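Local coordinates for uncharacterized protein (Vibrio parahaemolyticus, PDB 1ZBP) that is of unknown function but may be an ImpE-type accessory factor of bacterial type VI secretion, at residues A[11-16]-A[41-46]; A[39-42]-A[48-51]; A[139-144]-A[259-264]; A[241-246]-A[253-258]. All blocks are in the same frame, centred on the assembly; numbering follows the deposited sequence.

From the N terminus, contact 1 (11-16 with 41-46) folds helix 31-44 back against the start of helix 13-25. Contact 2 (39-42 with 48-51) begins on the same helix before contact 1 has closed and brings in helix 47-60, so the two overlap along the chain and share L41 and C42. Both belong to the helical part of the molecule. Contact 3 (139-144 with 259-264) then closes a long, strand-rich loop in the antiparallel sheet, and contact 4 (241-246 with 253-258) lies wholly within that loop. These last two meet where strands 140-147 and 242-245 run side by side; contacts 1 and 3 have centres about 38 Å apart.

Contact 1 (A[11-16]-A[41-46]); sequences GQLQQA and LCIDGD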
loop_
_atom_site.group_PDB
_atom_site.type_symbol
_atom_site.label_atom_id
_atom_site.label_comp_id
_atom_site.label_asym_id
_atom_site.label_seq_id
_atom_site.Cartn_x
_atom_site.Cartn_y
_atom_site.Cartn_z
ATOM N N GLY A 11 -20.018 -4.008 -4.535
ATOM C CA GLY A 11 -19.170 -3.076 -3.816
ATOM C C GLY A 11 -19.569 -2.906 -2.366
ATOM O O GLY A 11 -19.248 -1.896 -1.745
ATOM N N GLN A 12 -20.275 -3.892 -1.820
ATOM C CA GLN A 12 -20.710 -3.817 -0.430
ATOM C C GLN A 12 -19.768 -4.624 0.466
ATOM O O GLN A 12 -19.928 -5.837 0.619
ATOM C CB GLN A 12 -22.140 -4.344 -0.295
ATOM C CG GLN A 12 -23.002 -3.517 0.647
ATOM C CD GLN A 12 -23.365 -2.159 0.062
ATOM O OE1 GLN A 12 -23.846 -1.272 0.771
ATOM N NE2 GLN A 12 -23.146 -1.997 -1.243
ATOM N N LEU A 13 -18.790 -3.939 1.052
ATOM C CA LEU A 13 -17.806 -4.576 1.919
ATOM C C LEU A 13 -18.385 -4.918 3.285
ATOM O O LEU A 13 -18.234 -6.043 3.754
ATOM C CB LEU A 13 -16.580 -3.670 2.093
ATOM C CG LEU A 13 -15.349 -4.320 2.744
ATOM C CD1 LEU A 13 -14.846 -5.458 1.868
ATOM C CD2 LEU A 13 -14.255 -3.285 2.934
ATOM N N GLN A 14 -19.049 -3.962 3.925
ATOM C CA GLN A 14 -19.628 -4.218 5.235
ATOM C C GLN A 14 -20.602 -5.396 5.192
ATOM O O GLN A 14 -20.521 -6.305 6.020
ATOM C CB GLN A 14 -20.337 -2.972 5.758
ATOM C CG GLN A 14 -19.429 -1.763 5.891
ATOM C CD GLN A 14 -18.131 -2.085 6.608
ATOM O OE1 GLN A 14 -17.240 -2.722 6.043
ATOM N NE2 GLN A 14 -18.022 -1.658 7.864
ATOM N N GLN A 15 -21.516 -5.382 4.222
ATOM C CA GLN A 15 -22.498 -6.457 4.073
ATOM C C GLN A 15 -21.823 -7.808 3.848
ATOM O O GLN A 15 -22.233 -8.817 4.419
ATOM C CB GLN A 15 -23.456 -6.151 2.906
ATOM C CG GLN A 15 -24.318 -7.342 2.457
ATOM C CD GLN A 15 -25.285 -7.001 1.322
ATOM O OE1 GLN A 15 -24.908 -6.361 0.339
ATOM N NE2 GLN A 15 -26.531 -7.451 1.448
ATOM N N ALA A 16 -20.790 -7.818 3.010
ATOM C CA ALA A 16 -20.055 -9.043 2.700
ATOM C C ALA A 16 -19.475 -9.671 3.967
ATOM O O ALA A 16 -19.393 -10.897 4.074
ATOM C CB ALA A 16 -18.939 -8.749 1.697
ATOM N N LEU A 41 -11.212 -8.670 5.879
ATOM C CA LEU A 41 -10.959 -7.922 7.114
ATOM C C LEU A 41 -9.754 -6.998 6.918
ATOM O O LEU A 41 -9.702 -5.888 7.462
ATOM C CB LEU A 41 -10.692 -8.884 8.274
ATOM C CG LEU A 41 -11.954 -9.409 8.970
ATOM C CD1 LEU A 41 -11.578 -10.493 9.967
ATOM C CD2 LEU A 41 -12.676 -8.259 9.676
ATOM N N CYS A 42 -8.783 -7.466 6.138
ATOM C CA CYS A 42 -7.598 -6.662 5.862
ATOM C C CYS A 42 -7.964 -5.496 4.941
ATOM O O CYS A 42 -7.443 -4.387 5.089
ATOM C CB CYS A 42 -6.510 -7.527 5.231
ATOM S SG CYS A 42 -5.876 -8.759 6.376
ATOM N N ILE A 43 -8.875 -5.748 4.003
ATOM C CA ILE A 43 -9.322 -4.714 3.085
ATOM C C ILE A 43 -10.049 -3.615 3.868
ATOM O O ILE A 43 -9.920 -2.430 3.560
ATOM C CB ILE A 43 -10.278 -5.289 2.012
ATOM C CG1 ILE A 43 -9.558 -6.337 1.170
ATOM C CG2 ILE A 43 -10.775 -4.169 1.105
ATOM C CD1 ILE A 43 -10.444 -7.012 0.156
ATOM N N ASP A 44 -10.807 -4.014 4.885
ATOM C CA ASP A 44 -11.551 -3.060 5.697
ATOM C C ASP A 44 -10.613 -2.275 6.597
ATOM O O ASP A 44 -10.949 -1.187 7.074
ATOM C CB ASP A 44 -12.585 -3.796 6.550
ATOM C CG ASP A 44 -13.388 -2.859 7.434
ATOM O OD1 ASP A 44 -12.835 -2.343 8.430
ATOM O OD2 ASP A 44 -14.579 -2.636 7.131
ATOM N N GLY A 45 -9.436 -2.843 6.839
ATOM C CA GLY A 45 -8.465 -2.182 7.690
ATOM C C GLY A 45 -8.519 -2.604 9.150
ATOM O O GLY A 45 -7.700 -2.164 9.952
ATOM N N ASP A 46 -9.488 -3.439 9.513
ATOM C CA ASP A 46 -9.588 -3.890 10.900
ATOM C C ASP A 46 -8.485 -4.929 11.106
ATOM O O ASP A 46 -8.719 -6.138 11.011
ATOM C CB ASP A 46 -10.960 -4.517 11.180
ATOM C CG ASP A 46 -11.260 -4.628 12.674
ATOM O OD1 ASP A 46 -10.302 -4.697 13.476
ATOM O OD2 ASP A 46 -12.450 -4.666 13.052
#
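L13 reaches across to the last turn of helix 31-44 and sets one methyl, CD2, against the backbone and side-chain stem of D44: CD2 lies 3.9 Å from D44 CA and 4.0 Å from D44 CB. The same methyl also meets the branch methyl of I43, with L13 CD2 to I43 CG2 at 4.0 Å, so one leucine tip rests on two consecutive residues. With CG anti to the backbone N (chi1 -168°), L13 extends its isobutyl group toward the neighbouring helix. This is the open end of an antiparallel helical hairpin, where the first turn of helix 13-25 faces the last turn of helix 31-44; Q12 occupies the N-cap position of the former, and G45, at positive phi, is the first residue after the latter to leave helical backbone angles. Outside this apolar patch the carboxylate of D44 turns toward Q14. The Q14 chain is bent at chi2 (-48°), which brings its amide carbon CD to 3.6 Å from D44 OD2, the amide and carboxylate planes being only 15° apart. K219, on helix 216-219, touches L13 and I43 with its side chain and hydrogen-bonds the carbonyl O of D44.

Contact 2 (A[39-42]-A[48-51]); sequences ELLC and ERAD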
loop_
_atom_site.group_PDB
_atom_site.type_symbol
_atom_site.label_atom_id
_atom_site.label_comp_id
_atom_site.label_asym_id
_atom_site.label_seq_id
_atom_site.Cartn_x
_atom_site.Cartn_y
_atom_site.Cartn_z
ATOM N N GLU A 39 -9.468 -12.157 4.701
ATOM C CA GLU A 39 -9.079 -11.328 3.565
ATOM C C GLU A 39 -9.885 -10.038 3.546
ATOM O O GLU A 39 -9.318 -8.943 3.471
ATOM C CB GLU A 39 -9.262 -12.088 2.244
ATOM C CG GLU A 39 -8.086 -12.983 1.886
ATOM C CD GLU A 39 -8.245 -13.659 0.534
ATOM O OE1 GLU A 39 -7.240 -14.176 0.006
ATOM O OE2 GLU A 39 -9.377 -13.690 0.004
ATOM N N LEU A 40 -11.205 -10.165 3.642
ATOM C CA LEU A 40 -12.082 -9.000 3.632
ATOM C C LEU A 40 -11.917 -8.141 4.884
ATOM O O LEU A 40 -12.423 -7.016 4.951
ATOM C CB LEU A 40 -13.543 -9.442 3.465
ATOM C CG LEU A 40 -13.807 -10.359 2.251
ATOM C CD1 LEU A 40 -15.293 -10.672 2.140
ATOM C CD2 LEU A 40 -13.306 -9.693 0.973
ATOM N N LEU A 41 -11.212 -8.670 5.879
ATOM C CA LEU A 41 -10.959 -7.922 7.114
ATOM C C LEU A 41 -9.754 -6.998 6.918
ATOM O O LEU A 41 -9.702 -5.888 7.462
ATOM C CB LEU A 41 -10.692 -8.884 8.274
ATOM C CG LEU A 41 -11.954 -9.409 8.970
ATOM C CD1 LEU A 41 -11.578 -10.493 9.967
ATOM C CD2 LEU A 41 -12.676 -8.259 9.676
ATOM N N CYS A 42 -8.783 -7.466 6.138
ATOM C CA CYS A 42 -7.598 -6.662 5.862
ATOM C C CYS A 42 -7.964 -5.496 4.941
ATOM O O CYS A 42 -7.443 -4.387 5.089
ATOM C CB CYS A 42 -6.510 -7.527 5.231
ATOM S SG CYS A 42 -5.876 -8.759 6.376
ATOM N N GLU A 48 -6.579 -5.465 13.964
ATOM C CA GLU A 48 -6.656 -6.119 15.267
ATOM C C GLU A 48 -7.532 -7.379 15.198
ATOM O O GLU A 48 -7.178 -8.419 15.753
ATOM C CB GLU A 48 -7.192 -5.126 16.303
ATOM C CG GLU A 48 -7.154 -5.618 17.739
ATOM C CD GLU A 48 -7.344 -4.489 18.745
ATOM O OE1 GLU A 48 -8.335 -3.731 18.622
ATOM O OE2 GLU A 48 -6.506 -4.361 19.670
ATOM N N ARG A 49 -8.658 -7.278 14.493
ATOM C CA ARG A 49 -9.592 -8.391 14.322
ATOM C C ARG A 49 -9.002 -9.454 13.385
ATOM O O ARG A 49 -9.002 -10.646 13.704
ATOM C CB ARG A 49 -10.919 -7.857 13.754
ATOM C CG ARG A 49 -12.052 -8.875 13.586
ATOM C CD ARG A 49 -12.527 -9.420 14.927
ATOM N NE ARG A 49 -13.776 -10.176 14.806
ATOM C CZ ARG A 49 -14.329 -10.871 15.797
ATOM N NH1 ARG A 49 -13.743 -10.910 16.989
ATOM N NH2 ARG A 49 -15.470 -11.524 15.600
ATOM N N ALA A 50 -8.505 -9.018 12.229
ATOM C CA ALA A 50 -7.910 -9.927 11.249
ATOM C C ALA A 50 -6.836 -10.791 11.902
ATOM O O ALA A 50 -6.716 -11.979 11.619
ATOM C CB ALA A 50 -7.303 -9.132 10.088
ATOM N N ASP A 51 -6.057 -10.180 12.782
ATOM C CA ASP A 51 -4.997 -10.894 13.465
ATOM C C ASP A 51 -5.630 -11.916 14.410
ATOM O O ASP A 51 -5.192 -13.062 14.474
ATOM C CB ASP A 51 -4.112 -9.896 14.213
ATOM C CG ASP A 51 -2.741 -10.444 14.503
ATOM O OD1 ASP A 51 -2.142 -11.079 13.603
ATOM O OD2 ASP A 51 -2.254 -10.219 15.631
#
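L41 meets helix 47-60 with its whole side chain, CB low down and the two methyls further out. At the base, L41 CB lies 3.9 Å from A50 CB, a contact of two backbone-proximal carbons that brings the helices close together: L41 CA and A50 CA are 5.5 Å apart. The leucine CG stands anti to its carbonyl carbon (chi1 -85°), and an extended chi2 carries CD1 past the alanine methyl to within 3.9 Å of A50 CA. Both leucine methyls then face the aliphatic part of R49: CD1 of L41 is 4.0 Å from R49 CG, and CD2 of L41 is also 4.0 Å from that carbon. R49 begins with CG anti to its backbone N (chi1 -176°), which lays this methylene over the leucine, and the bend at chi2 (65°) turns the rest of the chain aside, so that CG rather than the guanidinium does the touching. C42 completes the seam with its sulfur, SG sitting 4.0 Å from A50 CB; the alanine methyl thus touches both the leucine stem and the thiol. The next residue, D51, points the other way and forms a salt bridge with R72, while L40 turns to helix 13-25. Close antiparallel packing across a short turn, with a small residue at the point of nearest approach, is characteristic of a tight helical hairpin.

Contact 3 (A[139-144]-A[259-264]); sequences DTSFSD and QVIKEL
S141 and I261 meet through their ends, the serine hydroxyl against the terminal methyl of the isoleucine: S141 OG to I261 CD1 is 3.6 Å. The serine holds OG anti to its backbone N (chi1 -170°), while the isoleucine, with CG1 anti to its carbonyl carbon and chi2 extended at -165°, stretches CD1 toward strand 140-147. That methyl also comes within 4.1 Å of F142 O, so it sits by the hydroxyl of one residue and the carbonyl of the next. F142 takes part with its backbone alone; its ring turns elsewhere and packs on A137 and V245. This is a thin van der Waals contact at the surface, with no hydrogen bond across it, and the backbones stay well apart, S141 CA to I261 CA being 8.5 Å. Between them runs strand 135-137, which hydrogen-bonds through F135 to F142 on one flank and through L136 to Q259 on the other. Beyond the strand end, K262 curls back so that NZ donates to Q259 OE1 at 2.9 Å, in the carbonyl plane and on a lone pair, with a C=O...N angle of 144°. I261, just past strand 257-260, thus reaches over L136 to S141 in an antiparallel sheet where strand 257-260 is paired with strand 135-137 of the hairpin 135-137/140-147.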
loop_
_atom_site.group_PDB
_atom_site.type_symbol
_atom_site.label_atom_id
_atom_site.label_comp_id
_atom_site.label_asym_id
_atom_site.label_seq_id
_atom_site.Cartn_x
_atom_site.Cartn_y
_atom_site.Cartn_z
ATOM N N ASP A 139 6.989 -0.717 -21.238
ATOM C CA ASP A 139 7.783 -0.578 -22.458
ATOM C C ASP A 139 7.717 0.829 -23.090
ATOM O O ASP A 139 8.223 1.037 -24.192
ATOM C CB ASP A 139 7.321 -1.644 -23.471
ATOM C CG ASP A 139 8.364 -1.952 -24.545
ATOM O OD1 ASP A 139 8.025 -2.683 -25.509
ATOM O OD2 ASP A 139 9.517 -1.486 -24.429
ATOM N N THR A 140 7.098 1.795 -22.413
ATOM C CA THR A 140 7.016 3.162 -22.961
ATOM C C THR A 140 7.917 4.095 -22.151
ATOM O O THR A 140 7.945 4.014 -20.931
ATOM C CB THR A 140 5.565 3.697 -22.927
ATOM O OG1 THR A 140 4.732 2.905 -23.791
ATOM C CG2 THR A 140 5.526 5.155 -23.394
ATOM N N SER A 141 8.655 4.970 -22.828
ATOM C CA SER A 141 9.556 5.871 -22.129
ATOM C C SER A 141 8.892 7.134 -21.558
ATOM O O SER A 141 8.066 7.769 -22.208
ATOM C CB SER A 141 10.708 6.275 -23.049
ATOM O OG SER A 141 11.727 6.977 -22.322
ATOM N N PHE A 142 9.262 7.480 -20.328
ATOM C CA PHE A 142 8.744 8.656 -19.617
ATOM C C PHE A 142 9.940 9.305 -18.896
ATOM O O PHE A 142 10.744 8.608 -18.275
ATOM C CB PHE A 142 7.684 8.224 -18.591
ATOM C CG PHE A 142 6.420 7.690 -19.214
ATOM C CD1 PHE A 142 5.475 8.558 -19.755
ATOM C CD2 PHE A 142 6.200 6.319 -19.308
ATOM C CE1 PHE A 142 4.326 8.069 -20.392
ATOM C CE2 PHE A 142 5.060 5.822 -19.941
ATOM C CZ PHE A 142 4.116 6.700 -20.489
ATOM N N SER A 143 10.052 10.630 -18.960
ATOM C CA SER A 143 11.179 11.328 -18.333
ATOM C C SER A 143 11.096 11.461 -16.817
ATOM O O SER A 143 12.066 11.881 -16.183
ATOM C CB SER A 143 11.326 12.727 -18.915
ATOM O OG SER A 143 10.248 13.541 -18.497
ATOM N N ASP A 144 9.950 11.107 -16.238
ATOM C CA ASP A 144 9.780 11.208 -14.796
ATOM C C ASP A 144 8.538 10.475 -14.292
ATOM O O ASP A 144 7.538 10.359 -14.999
ATOM C CB ASP A 144 9.742 12.683 -14.397
ATOM C CG ASP A 144 9.810 12.894 -12.893
ATOM O OD1 ASP A 144 10.354 12.015 -12.193
ATOM O OD2 ASP A 144 9.344 13.951 -12.417
ATOM N N GLN A 259 11.052 -0.087 -15.609
ATOM C CA GLN A 259 12.447 -0.331 -15.984
ATOM C C GLN A 259 13.148 1.028 -15.975
ATOM O O GLN A 259 12.884 1.856 -16.846
ATOM C CB GLN A 259 12.515 -0.941 -17.385
ATOM C CG GLN A 259 12.971 -2.381 -17.413
ATOM C CD GLN A 259 14.475 -2.520 -17.225
ATOM O OE1 GLN A 259 15.125 -1.625 -16.676
ATOM N NE2 GLN A 259 15.035 -3.648 -17.677
ATOM N N VAL A 260 14.026 1.249 -14.997
ATOM C CA VAL A 260 14.747 2.519 -14.855
ATOM C C VAL A 260 15.638 2.854 -16.055
ATOM O O VAL A 260 16.244 1.976 -16.673
ATOM C CB VAL A 260 15.618 2.517 -13.553
ATOM C CG1 VAL A 260 16.814 1.553 -13.700
ATOM C CG2 VAL A 260 16.111 3.918 -13.238
ATOM N N ILE A 261 15.702 4.133 -16.391
ATOM C CA ILE A 261 16.527 4.580 -17.500
ATOM C C ILE A 261 17.938 4.760 -16.939
ATOM O O ILE A 261 18.176 5.670 -16.162
ATOM C CB ILE A 261 15.934 5.895 -18.080
ATOM C CG1 ILE A 261 14.592 5.567 -18.724
ATOM C CG2 ILE A 261 16.890 6.545 -19.096
ATOM C CD1 ILE A 261 14.039 6.645 -19.643
ATOM N N LYS A 262 18.861 3.873 -17.311
ATOM C CA LYS A 262 20.225 3.943 -16.794
ATOM C C LYS A 262 21.051 4.957 -17.559
ATOM O O LYS A 262 20.638 5.438 -18.610
ATOM C CB LYS A 262 20.950 2.572 -16.859
ATOM C CG LYS A 262 20.113 1.342 -17.243
ATOM C CD LYS A 262 19.251 0.813 -16.105
ATOM C CE LYS A 262 18.508 -0.481 -16.500
ATOM N NZ LYS A 262 17.645 -1.036 -15.395
ATOM N N GLU A 263 22.213 5.298 -17.012
ATOM C CA GLU A 263 23.132 6.224 -17.672
ATOM C C GLU A 263 24.433 5.442 -17.831
ATOM O O GLU A 263 25.299 5.479 -16.959
ATOM C CB GLU A 263 23.361 7.468 -16.817
ATOM C CG GLU A 263 22.123 7.901 -16.069
ATOM C CD GLU A 263 22.303 9.230 -15.384
ATOM O OE1 GLU A 263 21.658 9.450 -14.328
ATOM O OE2 GLU A 263 23.076 10.059 -15.917
ATOM N N LEU A 264 24.536 4.719 -18.946
ATOM C CA LEU A 264 25.696 3.888 -19.249
ATOM C C LEU A 264 26.995 4.555 -18.850
ATOM O O LEU A 264 27.479 5.451 -19.538
ATOM C CB LEU A 264 25.718 3.534 -20.737
ATOM C CG LEU A 264 25.358 2.099 -21.136
ATOM C CD1 LEU A 264 24.153 1.611 -20.356
ATOM C CD2 LEU A 264 25.106 2.057 -22.629
#

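Contact 4 (A[241-246]-A[253-258]); sequences KCWLVG and SDLQNL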
loop_
_atom_site.group_PDB
_atom_site.type_symbol
_atom_site.label_atom_id
_atom_site.label_comp_id
_atom_site.label_asym_id
_atom_site.label_seq_id
_atom_site.Cartn_x
_atom_site.Cartn_y
_atom_site.Cartn_z
ATOM N N LYS A 241 -4.416 3.943 -6.176
ATOM C CA LYS A 241 -3.362 4.902 -6.455
ATOM C C LYS A 241 -3.341 5.273 -7.939
ATOM O O LYS A 241 -3.699 4.464 -8.800
ATOM C CB LYS A 241 -2.003 4.335 -6.010
ATOM C CG LYS A 241 -1.912 4.054 -4.496
ATOM C CD LYS A 241 -0.509 3.624 -4.047
ATOM C CE LYS A 241 -0.461 3.356 -2.533
ATOM N NZ LYS A 241 0.917 2.979 -2.059
ATOM N N CYS A 242 -2.917 6.499 -8.230
ATOM C CA CYS A 242 -2.857 7.012 -9.604
ATOM C C CYS A 242 -1.481 7.690 -9.564
ATOM O O CYS A 242 -1.192 8.403 -8.623
ATOM C CB CYS A 242 -4.016 8.032 -9.843
ATOM S SG CYS A 242 -4.840 8.141 -11.546
ATOM N N TRP A 243 -0.636 7.432 -10.559
ATOM C CA TRP A 243 0.712 7.994 -10.634
ATOM C C TRP A 243 0.852 8.948 -11.810
ATOM O O TRP A 243 0.188 8.804 -12.835
ATOM C CB TRP A 243 1.774 6.878 -10.804
ATOM C CG TRP A 243 2.123 6.099 -9.555
ATOM C CD1 TRP A 243 1.522 6.196 -8.339
ATOM C CD2 TRP A 243 3.146 5.094 -9.419
ATOM N NE1 TRP A 243 2.102 5.320 -7.450
ATOM C CE2 TRP A 243 3.102 4.631 -8.087
ATOM C CE3 TRP A 243 4.097 4.538 -10.296
ATOM C CZ2 TRP A 243 3.961 3.647 -7.602
ATOM C CZ3 TRP A 243 4.960 3.549 -9.813
ATOM C CH2 TRP A 243 4.883 3.117 -8.476
ATOM N N LEU A 244 1.735 9.919 -11.648
ATOM C CA LEU A 244 2.013 10.880 -12.698
ATOM C C LEU A 244 3.232 10.330 -13.443
ATOM O O LEU A 244 4.330 10.308 -12.894
ATOM C CB LEU A 244 2.345 12.233 -12.073
ATOM C CG LEU A 244 2.549 13.409 -13.027
ATOM C CD1 LEU A 244 1.257 13.665 -13.824
ATOM C CD2 LEU A 244 2.932 14.646 -12.218
ATOM N N VAL A 245 3.041 9.862 -14.673
ATOM C CA VAL A 245 4.154 9.330 -15.462
ATOM C C VAL A 245 4.349 10.254 -16.644
ATOM O O VAL A 245 3.539 10.274 -17.574
ATOM C CB VAL A 245 3.882 7.897 -16.002
ATOM C CG1 VAL A 245 3.973 6.882 -14.889
ATOM C CG2 VAL A 245 2.513 7.832 -16.632
ATOM N N GLY A 246 5.424 11.028 -16.609
ATOM C CA GLY A 246 5.650 11.957 -17.690
ATOM C C GLY A 246 4.670 13.110 -17.589
ATOM O O GLY A 246 4.800 13.948 -16.706
ATOM N N SER A 253 -3.169 0.194 -11.070
ATOM C CA SER A 253 -3.645 -1.072 -11.609
ATOM C C SER A 253 -3.294 -1.264 -13.088
ATOM O O SER A 253 -3.351 -2.381 -13.599
ATOM C CB SER A 253 -5.162 -1.203 -11.414
ATOM O OG SER A 253 -5.878 -0.308 -12.248
ATOM N N ASP A 254 -2.933 -0.193 -13.783
ATOM C CA ASP A 254 -2.579 -0.334 -15.193
ATOM C C ASP A 254 -1.084 -0.356 -15.377
ATOM O O ASP A 254 -0.592 -0.247 -16.496
ATOM C CB ASP A 254 -3.143 0.796 -16.043
ATOM C CG ASP A 254 -4.646 0.796 -16.080
ATOM O OD1 ASP A 254 -5.253 -0.274 -15.846
ATOM O OD2 ASP A 254 -5.221 1.872 -16.349
ATOM N N LEU A 255 -0.357 -0.475 -14.276
ATOM C CA LEU A 255 1.095 -0.532 -14.340
ATOM C C LEU A 255 1.537 -1.979 -14.114
ATOM O O LEU A 255 1.230 -2.564 -13.075
ATOM C CB LEU A 255 1.705 0.372 -13.264
ATOM C CG LEU A 255 3.233 0.387 -13.202
ATOM C CD1 LEU A 255 3.791 1.028 -14.473
ATOM C CD2 LEU A 255 3.701 1.148 -11.972
ATOM N N GLN A 256 2.247 -2.547 -15.088
ATOM C CA GLN A 256 2.744 -3.920 -14.978
ATOM C C GLN A 256 4.225 -3.958 -14.598
ATOM O O GLN A 256 4.610 -4.718 -13.712
ATOM C CB GLN A 256 2.562 -4.706 -16.288
ATOM C CG GLN A 256 1.165 -5.242 -16.555
ATOM C CD GLN A 256 0.202 -4.160 -17.005
ATOM O OE1 GLN A 256 0.487 -3.412 -17.947
ATOM N NE2 GLN A 256 -0.950 -4.073 -16.336
ATOM N N ASN A 257 5.052 -3.161 -15.266
ATOM C CA ASN A 257 6.481 -3.148 -14.964
ATOM C C ASN A 257 7.143 -1.779 -15.101
ATOM O O ASN A 257 6.714 -0.922 -15.875
ATOM C CB ASN A 257 7.252 -4.119 -15.872
ATOM C CG ASN A 257 6.346 -5.052 -16.653
ATOM O OD1 ASN A 257 5.963 -6.125 -16.169
ATOM N ND2 ASN A 257 5.986 -4.643 -17.872
ATOM N N LEU A 258 8.197 -1.586 -14.327
ATOM C CA LEU A 258 8.978 -0.366 -14.390
ATOM C C LEU A 258 10.417 -0.774 -14.667
ATOM O O LEU A 258 10.933 -1.696 -14.043
ATOM C CB LEU A 258 8.916 0.406 -13.073
ATOM C CG LEU A 258 7.719 1.325 -12.846
ATOM C CD1 LEU A 258 7.856 1.979 -11.474
ATOM C CD2 LEU A 258 7.656 2.377 -13.940
#
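W243 sets the CZ3 corner of its indole against a methyl each of L255 and L258. L255 CD2 is the nearer, 3.5 Å from W243 CZ3, and it also lies 3.8 Å from W243 CE3; this methyl approaches the ring obliquely, the two side chains crossing at about a right angle. L258 comes from another direction: its CD1 stands 3.7 Å from W243 CZ3, at the ring edge and in the plane of the indole. The two methyls thus meet neighbouring sides of the same corner. The indole leaves its strand with CG anti to the carbonyl carbon (chi1 -77°), whereas L255 has CG anti to its backbone N (chi1 179°), which points its branches at the tryptophan. At the far end of the indole, NE1 makes a weak hydrogen bond to D147 OD2, which may help set the rotation of the ring. All three contact residues are buried, and the leucines continue into the sheet, L255 packing on I178 and A137 and L258 on L176, F135 and A137. The backbones remain distant, W243 CA to L255 CA being 9.3 Å, and strands 135-137 and 140-147 intervene between strands 242-245 and 257-260. The long indole on strand 242-245 reaches past both to L258 on strand 257-260 and to L255 in the loop leading into it, forming a buried apolar cluster on the eight-stranded antiparallel sheet, within the ImpE family region.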